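Local coordinates for Serine/threonine-protein kinase Tel1 (Chaetomium thermophilum, PDB 6SKY) that probably phosphorylates serine or threonine followed by glutamine in its substrates, using ATP, to switch on checkpoint signalling after DNA damage, at residues L1990-L1998 / A2013-I2023; G1952-Y1963 / D1977-L1988. All blocks are in the same frame, centred on the assembly; numbering follows the deposited sequence.

Interaction 1: L1990-L1998 / A2013-I2023; sequences LAGLSNSLL and ATFTTARKLEI
Thr2017 is the knob of this contact: its side chain enters a hole formed by Ala1991, Ser1994, Asn1995 and Leu1998 on the facing helix. The two branches of the threonine divide the work. Its chi1 of -56°, measured to OG1, leaves CG2 anti to the backbone N, where it enters the hole, 3.5 Å from Ala1991 O and 3.8 Å from Asn1995 CB. OG1 is turned back along its own helix and donates to Ala2013 O, a carbonyl that also takes the backbone N of Thr2017 from the opposite face of its plane. With its proton spent there, OG1 merely lies beside Ser1994 OG, 3.8 Å away, and that hydroxyl in turn stays close to the carbonyls of Leu1990 and Ala1991 in its own chain turn. To one side of the knob, Leu2021 brings CD1 against the asparagine, 3.7 Å from Asn1995 ND2, the two side chains running at a slant to each other, while Leu2021 CG rests on Ala1991 CB at 4.2 Å. At the other end Leu1998 slides past Thr2017 in the opposite direction; its CD1 reaches Thr2014 CA at 3.9 Å, and its CD2 lies near Thr2014 OG1, which hydrogen-bonds to Ser2010 O. The axes of 1991-1998 and 2013-2021 come within 9.6 Å, their directions 132° apart, and contact across them is by packing alone. Past Leu2021 a Schellman motif with Glu2022 at positive phi ends helix 2011-2021 and turns Ile2023 back toward Asn1995. Helix 2035-2047 packs on Phe2015 and Ala2018, Phe2015 meeting Tyr2040 edge-to-face, and helix 2124-2143 packs on Arg2019 and Lys2020. Helix 1991-1999 rests through Leu1997 on helix 1974-1988, and its first turn receives Asp1964 of the second subunit at the backbone N atoms of Ala1991 and Gly1992.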
# COMPACT_ATOMS: atom_id res chain seq x y z
N LEU A 1990 -21.21 -1.49 0.53
CA LEU A 1990 -21.72 -2.11 -0.68
C LEU A 1990 -23.08 -2.73 -0.42
O LEU A 1990 -23.17 -3.91 -0.10
CB LEU A 1990 -20.73 -3.16 -1.17
CG LEU A 1990 -19.34 -2.59 -1.39
CD1 LEU A 1990 -18.39 -3.67 -1.82
CD2 LEU A 1990 -19.40 -1.51 -2.43
N ALA A 1991 -24.14 -1.93 -0.55
CA ALA A 1991 -25.46 -2.39 -0.17
C ALA A 1991 -26.13 -3.23 -1.24
O ALA A 1991 -26.88 -4.15 -0.91
CB ALA A 1991 -26.34 -1.19 0.18
N GLY A 1992 -25.88 -2.95 -2.52
CA GLY A 1992 -26.50 -3.74 -3.57
C GLY A 1992 -25.99 -5.17 -3.61
O GLY A 1992 -26.75 -6.10 -3.86
N LEU A 1993 -24.70 -5.36 -3.36
CA LEU A 1993 -24.15 -6.71 -3.32
C LEU A 1993 -24.71 -7.50 -2.15
O LEU A 1993 -25.05 -8.68 -2.31
CB LEU A 1993 -22.62 -6.65 -3.23
CG LEU A 1993 -21.84 -6.49 -4.52
CD1 LEU A 1993 -21.88 -5.06 -5.01
CD2 LEU A 1993 -20.42 -6.93 -4.30
N SER A 1994 -24.81 -6.89 -0.98
CA SER A 1994 -25.40 -7.60 0.14
C SER A 1994 -26.88 -7.84 -0.07
O SER A 1994 -27.41 -8.84 0.40
CB SER A 1994 -25.15 -6.83 1.43
OG SER A 1994 -25.47 -5.47 1.27
N ASN A 1995 -27.56 -6.96 -0.80
CA ASN A 1995 -28.95 -7.21 -1.14
C ASN A 1995 -29.08 -8.44 -2.02
O ASN A 1995 -29.94 -9.30 -1.78
CB ASN A 1995 -29.53 -5.99 -1.85
CG ASN A 1995 -31.02 -6.09 -2.03
OD1 ASN A 1995 -31.72 -6.63 -1.19
ND2 ASN A 1995 -31.51 -5.56 -3.14
N SER A 1996 -28.24 -8.55 -3.05
CA SER A 1996 -28.29 -9.73 -3.90
C SER A 1996 -27.90 -10.99 -3.14
O SER A 1996 -28.41 -12.07 -3.45
CB SER A 1996 -27.38 -9.54 -5.11
OG SER A 1996 -26.04 -9.75 -4.75
N LEU A 1997 -27.01 -10.88 -2.17
CA LEU A 1997 -26.64 -12.05 -1.37
C LEU A 1997 -27.73 -12.44 -0.39
O LEU A 1997 -27.81 -13.60 0.01
CB LEU A 1997 -25.35 -11.78 -0.61
CG LEU A 1997 -24.04 -12.34 -1.13
CD1 LEU A 1997 -22.96 -12.00 -0.16
CD2 LEU A 1997 -24.13 -13.82 -1.30
N LEU A 1998 -28.55 -11.48 0.03
CA LEU A 1998 -29.67 -11.80 0.91
C LEU A 1998 -30.82 -12.42 0.14
O LEU A 1998 -31.45 -13.36 0.63
CB LEU A 1998 -30.16 -10.54 1.63
CG LEU A 1998 -29.31 -9.97 2.76
CD1 LEU A 1998 -29.71 -8.56 3.04
CD2 LEU A 1998 -29.48 -10.81 3.98
N ALA A 2013 -28.84 -7.04 9.04
CA ALA A 2013 -28.40 -6.85 7.67
C ALA A 2013 -29.58 -6.59 6.75
O ALA A 2013 -29.54 -5.67 5.92
CB ALA A 2013 -27.61 -8.07 7.19
N THR A 2014 -30.64 -7.38 6.88
CA THR A 2014 -31.83 -7.19 6.06
C THR A 2014 -32.35 -5.77 6.17
O THR A 2014 -32.56 -5.10 5.15
CB THR A 2014 -32.91 -8.18 6.48
OG1 THR A 2014 -32.40 -9.51 6.39
CG2 THR A 2014 -34.11 -8.05 5.59
N PHE A 2015 -32.54 -5.28 7.39
CA PHE A 2015 -33.20 -3.99 7.52
C PHE A 2015 -32.26 -2.81 7.35
O PHE A 2015 -32.70 -1.75 6.89
CB PHE A 2015 -33.95 -3.95 8.84
CG PHE A 2015 -35.14 -4.84 8.85
CD1 PHE A 2015 -36.35 -4.39 8.42
CD2 PHE A 2015 -35.02 -6.16 9.22
CE1 PHE A 2015 -37.43 -5.21 8.39
CE2 PHE A 2015 -36.10 -6.98 9.19
CZ PHE A 2015 -37.30 -6.51 8.77
N THR A 2016 -30.97 -2.98 7.61
CA THR A 2016 -30.00 -1.95 7.25
C THR A 2016 -29.92 -1.78 5.74
O THR A 2016 -29.92 -0.66 5.23
CB THR A 2016 -28.63 -2.31 7.80
OG1 THR A 2016 -28.71 -2.43 9.22
CG2 THR A 2016 -27.64 -1.24 7.47
N THR A 2017 -29.87 -2.89 5.00
CA THR A 2017 -29.82 -2.82 3.55
C THR A 2017 -31.10 -2.24 2.98
O THR A 2017 -31.06 -1.46 2.02
CB THR A 2017 -29.56 -4.21 2.99
OG1 THR A 2017 -28.37 -4.74 3.57
CG2 THR A 2017 -29.40 -4.15 1.51
N ALA A 2018 -32.25 -2.61 3.55
CA ALA A 2018 -33.51 -2.07 3.07
C ALA A 2018 -33.58 -0.57 3.30
O ALA A 2018 -34.14 0.16 2.48
CB ALA A 2018 -34.67 -2.77 3.75
N ARG A 2019 -33.04 -0.08 4.42
CA ARG A 2019 -33.07 1.35 4.67
C ARG A 2019 -32.09 2.10 3.78
O ARG A 2019 -32.37 3.21 3.33
CB ARG A 2019 -32.77 1.63 6.13
CG ARG A 2019 -32.82 3.08 6.48
CD ARG A 2019 -32.42 3.33 7.90
NE ARG A 2019 -31.12 2.76 8.23
CZ ARG A 2019 -29.97 3.28 7.85
NH1 ARG A 2019 -28.84 2.69 8.20
NH2 ARG A 2019 -29.94 4.37 7.12
N LYS A 2020 -30.92 1.51 3.51
CA LYS A 2020 -29.94 2.19 2.67
C LYS A 2020 -30.40 2.26 1.22
O LYS A 2020 -30.20 3.27 0.55
CB LYS A 2020 -28.60 1.49 2.76
CG LYS A 2020 -27.87 1.76 4.03
CD LYS A 2020 -26.62 0.93 4.10
CE LYS A 2020 -25.85 1.22 5.36
NZ LYS A 2020 -25.52 2.66 5.42
N LEU A 2021 -30.99 1.18 0.70
CA LEU A 2021 -31.50 1.21 -0.66
C LEU A 2021 -32.88 1.82 -0.77
O LEU A 2021 -33.37 2.01 -1.88
CB LEU A 2021 -31.53 -0.19 -1.25
CG LEU A 2021 -30.16 -0.81 -1.46
CD1 LEU A 2021 -30.30 -2.25 -1.88
CD2 LEU A 2021 -29.40 -0.03 -2.49
N GLU A 2022 -33.52 2.13 0.36
CA GLU A 2022 -34.86 2.72 0.41
C GLU A 2022 -35.90 1.80 -0.20
O GLU A 2022 -36.58 2.13 -1.16
CB GLU A 2022 -34.86 4.09 -0.25
CG GLU A 2022 -33.97 5.06 0.45
CD GLU A 2022 -34.17 6.47 -0.01
OE1 GLU A 2022 -34.79 6.65 -1.07
OE2 GLU A 2022 -33.73 7.40 0.69
N ILE A 2023 -36.02 0.62 0.39
CA ILE A 2023 -37.01 -0.38 0.04
C ILE A 2023 -38.01 -0.42 1.18
O ILE A 2023 -37.79 -1.11 2.18
CB ILE A 2023 -36.38 -1.75 -0.19
CG1 ILE A 2023 -35.39 -1.70 -1.34
CG2 ILE A 2023 -37.43 -2.79 -0.44
CD1 ILE A 2023 -34.46 -2.86 -1.37

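Interaction 2: G1952-Y1963 / D1977-L1988; sequences GAKSLAFRGAQY and DCNALIKALSSL
Two helices of the FAT region, an alpha solenoid, form an antiparallel pair here; the axes of 1953-1963 and 1977-1988 come within 9.4 Å, their directions 161° apart. Leu1981 is the knob between them, set among Leu1956, Arg1959, Gly1960 and Tyr1963. Its two methyls part: CD2 meets Leu1956 CD1 at 3.6 Å, the two leucines crossing at about a right angle, and also lies against the Arg1959 CB; CD1 comes obliquely to the tyrosine, close to Tyr1963 CD1. Leu1956 can reach this far because its CG stands anti to the backbone N (chi1 170°), which swings the branch across to Leu1981. The tyrosine ring next slides past the aspartate, with Asp1977 CB 3.7 Å from Tyr1963 CD2, and Cys1978 SG stands 5.3 Å from the ring centroid, an oblique sulfur-aromatic contact. Arg1959 has its chain bent at chi2, and one face of its guanidinium lies over Ala1980 CB, which is offset toward the rim, 3.3 Å from Arg1959 NE. An edge of the group turns NH2 toward Asp1977 OD1 in a salt bridge, guanidinium and carboxylate planes 56° apart, whose atoms are modelled too close together for the length to be trusted. Asp1977 OD2 has a hydrogen bond to His1966 ND1, a second partner for the carboxylate. At the far end Leu1988 covers the helix start: its CD2 packs on Gly1952 CA at 3.6 Å, where the glycine is the N-cap residue. Ala1984 CB, between these ends, faces Ser1955 OG, which hydrogen-bonds to Asp1951 O. Helix 1939-1948 lies against Phe1958 and Arg1959, helix 1991-1999 packs on helix 1974-1988, and from the second subunit His2217 meets Phe1958 and Leu1993 touches Leu1981.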
# COMPACT_ATOMS: atom_id res chain seq x y z
N GLY A 1952 -12.26 -4.47 5.60
CA GLY A 1952 -13.13 -4.24 4.47
C GLY A 1952 -12.96 -5.28 3.39
O GLY A 1952 -13.49 -6.38 3.51
N ALA A 1953 -12.24 -4.92 2.33
CA ALA A 1953 -11.97 -5.88 1.27
C ALA A 1953 -11.07 -7.01 1.72
O ALA A 1953 -11.07 -8.08 1.10
CB ALA A 1953 -11.34 -5.17 0.07
N LYS A 1954 -10.31 -6.82 2.80
CA LYS A 1954 -9.35 -7.83 3.21
C LYS A 1954 -10.05 -9.07 3.74
O LYS A 1954 -9.57 -10.19 3.54
CB LYS A 1954 -8.41 -7.25 4.25
CG LYS A 1954 -7.32 -8.20 4.69
CD LYS A 1954 -6.05 -8.01 3.89
CE LYS A 1954 -4.91 -8.80 4.49
NZ LYS A 1954 -3.64 -8.54 3.77
N SER A 1955 -11.18 -8.90 4.42
CA SER A 1955 -11.94 -10.07 4.82
C SER A 1955 -12.83 -10.56 3.70
O SER A 1955 -13.18 -11.74 3.68
CB SER A 1955 -12.78 -9.77 6.06
OG SER A 1955 -13.71 -8.74 5.81
N LEU A 1956 -13.20 -9.69 2.77
CA LEU A 1956 -13.99 -10.11 1.62
C LEU A 1956 -13.21 -11.08 0.75
O LEU A 1956 -13.79 -12.02 0.21
CB LEU A 1956 -14.42 -8.89 0.81
CG LEU A 1956 -15.05 -9.13 -0.55
CD1 LEU A 1956 -16.31 -9.94 -0.41
CD2 LEU A 1956 -15.36 -7.81 -1.21
N ALA A 1957 -11.90 -10.89 0.64
CA ALA A 1957 -11.08 -11.82 -0.13
C ALA A 1957 -11.10 -13.22 0.47
O ALA A 1957 -11.43 -14.21 -0.21
CB ALA A 1957 -9.65 -11.30 -0.20
N PHE A 1958 -10.75 -13.34 1.75
CA PHE A 1958 -10.69 -14.64 2.41
C PHE A 1958 -12.06 -15.28 2.49
O PHE A 1958 -12.20 -16.50 2.32
CB PHE A 1958 -10.08 -14.49 3.80
CG PHE A 1958 -8.62 -14.16 3.80
CD1 PHE A 1958 -8.18 -12.89 3.52
CD2 PHE A 1958 -7.69 -15.13 4.09
CE1 PHE A 1958 -6.85 -12.60 3.51
CE2 PHE A 1958 -6.36 -14.83 4.09
CZ PHE A 1958 -5.94 -13.57 3.80
N ARG A 1959 -13.10 -14.48 2.74
CA ARG A 1959 -14.45 -15.03 2.80
C ARG A 1959 -14.93 -15.49 1.44
O ARG A 1959 -15.59 -16.53 1.35
CB ARG A 1959 -15.41 -14.00 3.37
CG ARG A 1959 -15.68 -14.17 4.83
CD ARG A 1959 -16.07 -15.58 5.16
NE ARG A 1959 -16.01 -15.78 6.60
CZ ARG A 1959 -16.20 -16.95 7.19
NH1 ARG A 1959 -16.13 -17.04 8.51
NH2 ARG A 1959 -16.47 -18.02 6.47
N GLY A 1960 -14.64 -14.75 0.38
CA GLY A 1960 -15.01 -15.20 -0.94
C GLY A 1960 -14.32 -16.49 -1.32
O GLY A 1960 -14.92 -17.37 -1.94
N ALA A 1961 -13.05 -16.64 -0.93
CA ALA A 1961 -12.37 -17.90 -1.21
C ALA A 1961 -13.01 -19.06 -0.47
O ALA A 1961 -13.29 -20.11 -1.06
CB ALA A 1961 -10.89 -17.78 -0.85
N GLN A 1962 -13.28 -18.89 0.83
CA GLN A 1962 -13.97 -19.92 1.59
C GLN A 1962 -15.32 -20.26 0.98
O GLN A 1962 -15.68 -21.43 0.84
CB GLN A 1962 -14.16 -19.48 3.03
CG GLN A 1962 -12.90 -19.45 3.85
CD GLN A 1962 -12.43 -20.83 4.21
OE1 GLN A 1962 -13.15 -21.81 4.05
NE2 GLN A 1962 -11.20 -20.92 4.71
N TYR A 1963 -16.08 -19.23 0.61
CA TYR A 1963 -17.43 -19.40 0.11
C TYR A 1963 -17.44 -20.16 -1.20
O TYR A 1963 -18.26 -21.06 -1.40
CB TYR A 1963 -18.07 -18.03 -0.02
CG TYR A 1963 -19.51 -18.01 -0.44
CD1 TYR A 1963 -19.95 -17.11 -1.39
CD2 TYR A 1963 -20.43 -18.86 0.13
CE1 TYR A 1963 -21.25 -17.07 -1.77
CE2 TYR A 1963 -21.74 -18.82 -0.25
CZ TYR A 1963 -22.14 -17.92 -1.20
OH TYR A 1963 -23.45 -17.87 -1.59
N ASP A 1977 -20.84 -19.16 5.65
CA ASP A 1977 -20.00 -18.29 4.83
C ASP A 1977 -20.81 -17.13 4.29
O ASP A 1977 -20.44 -15.96 4.47
CB ASP A 1977 -19.37 -19.08 3.69
CG ASP A 1977 -18.27 -20.00 4.15
OD1 ASP A 1977 -17.48 -19.59 5.02
OD2 ASP A 1977 -18.20 -21.14 3.65
N CYS A 1978 -21.95 -17.43 3.67
CA CYS A 1978 -22.80 -16.37 3.14
C CYS A 1978 -23.13 -15.36 4.23
O CYS A 1978 -22.96 -14.15 4.04
CB CYS A 1978 -24.07 -16.97 2.55
SG CYS A 1978 -25.07 -15.82 1.61
N ASN A 1979 -23.52 -15.85 5.41
CA ASN A 1979 -23.79 -14.96 6.53
C ASN A 1979 -22.62 -14.02 6.75
O ASN A 1979 -22.77 -12.79 6.69
CB ASN A 1979 -24.08 -15.77 7.79
CG ASN A 1979 -25.52 -16.17 7.90
OD1 ASN A 1979 -26.41 -15.46 7.43
ND2 ASN A 1979 -25.77 -17.31 8.52
N ALA A 1980 -21.43 -14.59 6.94
CA ALA A 1980 -20.25 -13.78 7.16
C ALA A 1980 -20.10 -12.75 6.06
O ALA A 1980 -19.93 -11.56 6.33
CB ALA A 1980 -19.02 -14.67 7.25
N LEU A 1981 -20.25 -13.19 4.81
CA LEU A 1981 -20.08 -12.27 3.69
C LEU A 1981 -21.03 -11.10 3.80
O LEU A 1981 -20.62 -9.95 3.68
CB LEU A 1981 -20.27 -13.01 2.37
CG LEU A 1981 -18.99 -13.59 1.81
CD1 LEU A 1981 -19.31 -14.39 0.60
CD2 LEU A 1981 -18.07 -12.46 1.45
N ILE A 1982 -22.31 -11.38 4.08
CA ILE A 1982 -23.27 -10.30 4.19
C ILE A 1982 -22.81 -9.31 5.24
O ILE A 1982 -22.76 -8.10 5.01
CB ILE A 1982 -24.67 -10.85 4.49
CG1 ILE A 1982 -25.12 -11.79 3.38
CG2 ILE A 1982 -25.66 -9.73 4.61
CD1 ILE A 1982 -26.20 -12.73 3.78
N LYS A 1983 -22.40 -9.83 6.40
CA LYS A 1983 -21.88 -8.98 7.45
C LYS A 1983 -20.76 -8.11 6.91
O LYS A 1983 -20.81 -6.88 7.00
CB LYS A 1983 -21.40 -9.83 8.62
CG LYS A 1983 -21.15 -9.06 9.89
CD LYS A 1983 -20.44 -9.92 10.91
CE LYS A 1983 -19.95 -9.09 12.08
NZ LYS A 1983 -19.01 -9.85 12.95
N ALA A 1984 -19.77 -8.73 6.27
CA ALA A 1984 -18.66 -7.98 5.70
C ALA A 1984 -19.16 -6.92 4.73
O ALA A 1984 -18.77 -5.76 4.81
CB ALA A 1984 -17.68 -8.93 5.01
N LEU A 1985 -20.08 -7.30 3.84
CA LEU A 1985 -20.50 -6.36 2.81
C LEU A 1985 -21.33 -5.23 3.37
O LEU A 1985 -21.59 -4.26 2.65
CB LEU A 1985 -21.28 -7.09 1.72
CG LEU A 1985 -20.45 -7.94 0.77
CD1 LEU A 1985 -21.35 -8.78 -0.09
CD2 LEU A 1985 -19.58 -7.07 -0.08
N SER A 1986 -21.76 -5.32 4.62
CA SER A 1986 -22.43 -4.18 5.23
C SER A 1986 -21.45 -3.27 5.96
O SER A 1986 -21.71 -2.07 6.10
CB SER A 1986 -23.51 -4.65 6.19
OG SER A 1986 -24.65 -5.11 5.48
N SER A 1987 -20.32 -3.81 6.40
CA SER A 1987 -19.30 -2.99 7.03
C SER A 1987 -18.53 -2.15 6.04
O SER A 1987 -17.72 -1.32 6.45
CB SER A 1987 -18.33 -3.87 7.81
OG SER A 1987 -17.45 -4.54 6.93
N LEU A 1988 -18.75 -2.36 4.74
CA LEU A 1988 -18.11 -1.59 3.69
C LEU A 1988 -19.00 -0.46 3.19
O LEU A 1988 -18.54 0.67 3.04
CB LEU A 1988 -17.75 -2.50 2.52
CG LEU A 1988 -16.41 -3.20 2.61
CD1 LEU A 1988 -16.29 -4.23 1.52
CD2 LEU A 1988 -15.34 -2.15 2.47

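In the fold
Along the chain the contacts come in series: interaction 2 pairs helices 1953-1968 and 1974-1988, and interaction 1 pairs helices 1991-1999 and 2011-2021, with helix 1991-1999 following directly on helix 1974-1988. Their centres lie 15 Å apart, and both are in the FAT region, on the same side of the chain's centre. The two interactions meet where Leu1997 packs on Leu1985 and Cys1978, and where Ala2013 and Leu1998 touch Ile1982. Four successive helices are thus joined into one continuous pile, as in an alpha solenoid. Both contacts also reach the second subunit, so this part of the pile contributes to the dimer interface, away from the ATP site.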